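Local coordinates for ABC transporter ATP-binding protein (Leptospira interrogans serovar Copenhageni, PDB 4HZI) that probably binds and hydrolyses ATP as the ATPase subunit of an orphan ABC transporter involved in manganese utilization and tolerance, at residues S175-L185 against A208-Y219. Numbering follows the deposited sequence.
Sequences SSGEKKKILFL and AREDFLGFLKEY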
loop_
_atom_site.group_PDB
_atom_site.type_symbol
_atom_site.label_atom_id
_atom_site.label_comp_id
_atom_site.label_asym_id
_atom_site.label_seq_id
_atom_site.Cartn_x
_atom_site.Cartn_y
_atom_site.Cartn_z
ATOM N N SER A 175 -5.588 -15.290 8.096
ATOM C CA SER A 175 -5.240 -13.879 8.286
ATOM C C SER A 175 -4.454 -13.374 7.041
ATOM O O SER A 175 -3.914 -14.168 6.252
ATOM C CB SER A 175 -4.435 -13.705 9.569
ATOM O OG SER A 175 -3.050 -14.017 9.366
ATOM N N SER A 176 -4.404 -12.068 6.847
ATOM C CA SER A 176 -3.864 -11.527 5.632
ATOM C C SER A 176 -2.371 -11.863 5.548
ATOM O O SER A 176 -1.915 -12.194 4.483
ATOM C CB SER A 176 -4.090 -10.008 5.561
ATOM O OG SER A 176 -3.452 -9.411 6.668
ATOM N N GLY A 177 -1.659 -11.842 6.678
ATOM C CA GLY A 177 -0.193 -12.165 6.684
ATOM C C GLY A 177 0.073 -13.654 6.423
ATOM O O GLY A 177 1.005 -14.040 5.704
ATOM N N GLU A 178 -0.793 -14.483 6.990
ATOM C CA GLU A 178 -0.780 -15.927 6.749
ATOM C C GLU A 178 -1.022 -16.309 5.307
ATOM O O GLU A 178 -0.398 -17.248 4.842
ATOM C CB GLU A 178 -1.838 -16.617 7.627
ATOM C CG GLU A 178 -1.477 -16.570 9.082
ATOM C CD GLU A 178 -2.553 -17.099 10.027
ATOM O OE1 GLU A 178 -3.747 -17.165 9.663
ATOM O OE2 GLU A 178 -2.170 -17.416 11.167
ATOM N N LYS A 179 -1.915 -15.622 4.590
ATOM C CA LYS A 179 -2.090 -15.912 3.164
ATOM C C LYS A 179 -0.775 -15.758 2.423
ATOM O O LYS A 179 -0.470 -16.557 1.538
ATOM C CB LYS A 179 -3.129 -15.011 2.551
ATOM C CG LYS A 179 -4.525 -15.377 3.003
ATOM C CD LYS A 179 -5.554 -14.434 2.427
ATOM C CE LYS A 179 -6.889 -14.680 3.104
ATOM N NZ LYS A 179 -7.913 -13.904 2.409
ATOM N N LYS A 180 -0.011 -14.716 2.768
ATOM C CA LYS A 180 1.258 -14.475 2.084
ATOM C C LYS A 180 2.264 -15.583 2.391
ATOM O O LYS A 180 3.007 -15.978 1.508
ATOM C CB LYS A 180 1.836 -13.089 2.398
ATOM C CG LYS A 180 0.954 -11.904 2.007
ATOM C CD LYS A 180 0.581 -11.903 0.553
ATOM C CE LYS A 180 -0.335 -10.737 0.197
ATOM N NZ LYS A 180 0.420 -9.594 -0.337
ATOM N N LYS A 181 2.249 -16.135 3.612
ATOM C CA LYS A 181 3.098 -17.283 3.944
ATOM C C LYS A 181 2.797 -18.442 3.052
ATOM O O LYS A 181 3.701 -19.106 2.570
ATOM C CB LYS A 181 2.895 -17.745 5.392
ATOM C CG LYS A 181 3.156 -16.689 6.433
ATOM C CD LYS A 181 2.850 -17.207 7.836
ATOM C CE LYS A 181 2.826 -16.063 8.822
ATOM N NZ LYS A 181 2.810 -16.552 10.241
ATOM N N ILE A 182 1.517 -18.686 2.827
ATOM C CA ILE A 182 1.109 -19.822 2.045
ATOM C C ILE A 182 1.430 -19.608 0.571
ATOM O O ILE A 182 1.875 -20.559 -0.126
ATOM C CB ILE A 182 -0.383 -20.173 2.307
ATOM C CG1 ILE A 182 -0.579 -20.643 3.771
ATOM C CG2 ILE A 182 -0.875 -21.219 1.351
ATOM C CD1 ILE A 182 0.454 -21.577 4.330
ATOM N N LEU A 183 1.249 -18.374 0.091
ATOM C CA LEU A 183 1.703 -18.035 -1.259
ATOM C C LEU A 183 3.215 -18.184 -1.414
ATOM O O LEU A 183 3.682 -18.620 -2.481
ATOM C CB LEU A 183 1.231 -16.658 -1.699
ATOM C CG LEU A 183 -0.292 -16.555 -1.823
ATOM C CD1 LEU A 183 -0.699 -15.134 -2.178
ATOM C CD2 LEU A 183 -0.818 -17.536 -2.847
ATOM N N PHE A 184 3.983 -17.863 -0.397
ATOM C CA PHE A 184 5.396 -18.121 -0.449
ATOM C C PHE A 184 5.680 -19.643 -0.607
ATOM O O PHE A 184 6.481 -20.072 -1.454
ATOM C CB PHE A 184 6.055 -17.555 0.774
ATOM C CG PHE A 184 7.550 -17.753 0.831
ATOM C CD1 PHE A 184 8.108 -18.894 1.389
ATOM C CD2 PHE A 184 8.415 -16.797 0.321
ATOM C CE1 PHE A 184 9.481 -19.066 1.461
ATOM C CE2 PHE A 184 9.783 -16.964 0.382
ATOM C CZ PHE A 184 10.328 -18.105 0.932
ATOM N N LEU A 185 4.976 -20.467 0.172
ATOM C CA LEU A 185 5.174 -21.924 0.076
ATOM C C LEU A 185 4.846 -22.437 -1.314
ATOM O O LEU A 185 5.580 -23.257 -1.896
ATOM C CB LEU A 185 4.361 -22.665 1.157
ATOM C CG LEU A 185 4.763 -22.346 2.579
ATOM C CD1 LEU A 185 4.058 -23.232 3.579
ATOM C CD2 LEU A 185 6.286 -22.454 2.714
ATOM N N ALA A 208 0.181 -7.445 10.177
ATOM C CA ALA A 208 0.215 -8.497 9.187
ATOM C C ALA A 208 1.566 -8.556 8.473
ATOM O O ALA A 208 2.063 -9.663 8.119
ATOM C CB ALA A 208 -0.895 -8.281 8.189
ATOM N N ARG A 209 2.168 -7.400 8.261
ATOM C CA ARG A 209 3.465 -7.327 7.604
ATOM C C ARG A 209 4.531 -7.957 8.506
ATOM O O ARG A 209 5.372 -8.728 8.055
ATOM C CB ARG A 209 3.840 -5.861 7.279
ATOM C CG ARG A 209 5.178 -5.706 6.614
ATOM C CD ARG A 209 5.475 -4.263 6.264
ATOM N NE ARG A 209 5.933 -3.560 7.450
ATOM C CZ ARG A 209 5.702 -2.296 7.765
ATOM N NH1 ARG A 209 4.968 -1.516 7.009
ATOM N NH2 ARG A 209 6.213 -1.827 8.897
ATOM N N GLU A 210 4.488 -7.608 9.781
ATOM C CA GLU A 210 5.377 -8.232 10.760
ATOM C C GLU A 210 5.243 -9.723 10.822
ATOM O O GLU A 210 6.253 -10.428 10.943
ATOM C CB GLU A 210 5.183 -7.648 12.133
ATOM C CG GLU A 210 6.099 -6.493 12.372
ATOM C CD GLU A 210 7.560 -6.878 12.165
ATOM O OE1 GLU A 210 8.128 -7.591 13.003
ATOM O OE2 GLU A 210 8.127 -6.455 11.156
ATOM N N ASP A 211 4.023 -10.203 10.771
ATOM C CA ASP A 211 3.759 -11.632 10.777
ATOM C C ASP A 211 4.414 -12.343 9.581
ATOM O O ASP A 211 5.110 -13.370 9.720
ATOM C CB ASP A 211 2.268 -11.861 10.728
ATOM C CG ASP A 211 1.876 -13.320 10.983
ATOM O OD1 ASP A 211 2.662 -14.083 11.597
ATOM O OD2 ASP A 211 0.813 -13.719 10.500
ATOM N N PHE A 212 4.194 -11.789 8.394
ATOM C CA PHE A 212 4.748 -12.382 7.202
ATOM C C PHE A 212 6.287 -12.266 7.154
ATOM O O PHE A 212 6.983 -13.221 6.791
ATOM C CB PHE A 212 4.128 -11.728 5.931
ATOM C CG PHE A 212 4.843 -12.123 4.668
ATOM C CD1 PHE A 212 4.842 -13.448 4.248
ATOM C CD2 PHE A 212 5.588 -11.190 3.952
ATOM C CE1 PHE A 212 5.505 -13.835 3.105
ATOM C CE2 PHE A 212 6.257 -11.586 2.822
ATOM C CZ PHE A 212 6.237 -12.898 2.408
ATOM N N LEU A 213 6.828 -11.106 7.477
ATOM C CA LEU A 213 8.254 -10.901 7.451
ATOM C C LEU A 213 8.954 -11.797 8.474
ATOM O O LEU A 213 10.083 -12.243 8.240
ATOM C CB LEU A 213 8.595 -9.449 7.679
ATOM C CG LEU A 213 8.272 -8.520 6.467
ATOM C CD1 LEU A 213 8.818 -7.121 6.695
ATOM C CD2 LEU A 213 8.753 -9.065 5.129
ATOM N N GLY A 214 8.281 -12.055 9.596
ATOM C CA GLY A 214 8.773 -12.994 10.595
ATOM C C GLY A 214 8.929 -14.383 10.018
ATOM O O GLY A 214 9.958 -15.036 10.242
ATOM N N PHE A 215 7.924 -14.820 9.272
ATOM C CA PHE A 215 7.959 -16.072 8.597
ATOM C C PHE A 215 9.102 -16.116 7.595
ATOM O O PHE A 215 9.787 -17.133 7.514
ATOM C CB PHE A 215 6.632 -16.344 7.933
ATOM C CG PHE A 215 6.688 -17.382 6.864
ATOM C CD1 PHE A 215 6.470 -18.717 7.163
ATOM C CD2 PHE A 215 6.938 -17.027 5.562
ATOM C CE1 PHE A 215 6.527 -19.669 6.171
ATOM C CE2 PHE A 215 6.987 -17.965 4.572
ATOM C CZ PHE A 215 6.772 -19.292 4.872
ATOM N N LEU A 216 9.320 -15.038 6.822
ATOM C CA LEU A 216 10.445 -15.023 5.884
ATOM C C LEU A 216 11.778 -15.165 6.535
ATOM O O LEU A 216 12.663 -15.862 6.020
ATOM C CB LEU A 216 10.520 -13.694 5.126
ATOM C CG LEU A 216 9.825 -13.628 3.821
ATOM C CD1 LEU A 216 10.152 -12.235 3.221
ATOM C CD2 LEU A 216 10.343 -14.756 2.925
ATOM N N LYS A 217 11.957 -14.461 7.639
ATOM C CA LYS A 217 13.205 -14.508 8.332
ATOM C C LYS A 217 13.481 -15.889 8.894
ATOM O O LYS A 217 14.624 -16.321 8.937
ATOM C CB LYS A 217 13.233 -13.498 9.452
ATOM C CG LYS A 217 13.392 -12.067 9.001
ATOM C CD LYS A 217 13.410 -11.150 10.219
ATOM C CE LYS A 217 14.679 -10.332 10.253
ATOM N NZ LYS A 217 14.682 -9.299 11.322
ATOM N N GLU A 218 12.425 -16.571 9.297
ATOM C CA GLU A 218 12.526 -17.881 9.885
ATOM C C GLU A 218 12.893 -18.884 8.813
ATOM O O GLU A 218 13.761 -19.737 8.993
ATOM C CB GLU A 218 11.198 -18.220 10.564
ATOM C CG GLU A 218 11.217 -19.512 11.351
ATOM C CD GLU A 218 10.516 -19.383 12.698
ATOM O OE1 GLU A 218 9.520 -18.617 12.799
ATOM O OE2 GLU A 218 10.977 -20.048 13.655
ATOM N N TYR A 219 12.270 -18.738 7.657
ATOM C CA TYR A 219 12.583 -19.558 6.523
ATOM C C TYR A 219 14.074 -19.393 6.157
ATOM O O TYR A 219 14.787 -20.394 5.918
ATOM C CB TYR A 219 11.635 -19.229 5.345
ATOM C CG TYR A 219 11.863 -20.141 4.169
ATOM C CD1 TYR A 219 11.175 -21.332 4.061
ATOM C CD2 TYR A 219 12.805 -19.834 3.191
ATOM C CE1 TYR A 219 11.426 -22.208 3.022
ATOM C CE2 TYR A 219 13.045 -20.684 2.119
ATOM C CZ TYR A 219 12.362 -21.890 2.049
ATOM O OH TYR A 219 12.567 -22.741 0.991
HETATM O O HOH W 1 -1.477 -11.940 9.468
HETATM O O HOH W 2 -0.313 -15.342 12.205
#
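Phe184 drives its ring between Phe215 and Tyr219, and this aromatic cluster, with Leu216 as an aliphatic neighbour, is the tight end of two nearly parallel helices that cross at -28°. With CG anti to the backbone N (chi1 -180°), the Phe184 ring reaches over to the partner helix. There its CE1 stands above the middle of the Tyr219 ring in an edge-to-face pair (centroids 5.0 Å apart), while the edge of Phe215 is turned to the face of Phe184, planes at 84°. Leu216 CD2 fills in against Phe184 CE2 at 3.4 Å. Also on the buried side, Lys180 lays CB over one face of Phe212, then bends away so that NZ hydrogen-bonds to Pro200 O, Ser202 O and Ser115 OG; Leu113 and Met197 of the central sheet floor this side.

Toward the N-terminal ends of the segments the contact is looser and wetter. Lys181, extended beyond CG, runs its methylenes across Phe215, CB 3.9 Å from the ring centroid, and ends in a salt bridge from NZ to Asp211 OD1 (2.8 Å), approached from above the carboxylate plane. Asp211 OD2 instead accepts hydrogen bonds from two waters: one also meets Ser175 OG, the other donates to Glu178 OE2. Ser-Ser-Gly-Glu at 175-178 resembles the LSGGQ signature of ABC ATPases, and the chemistry is consistent with a signature helix packed by aromatics and tied by charge and water.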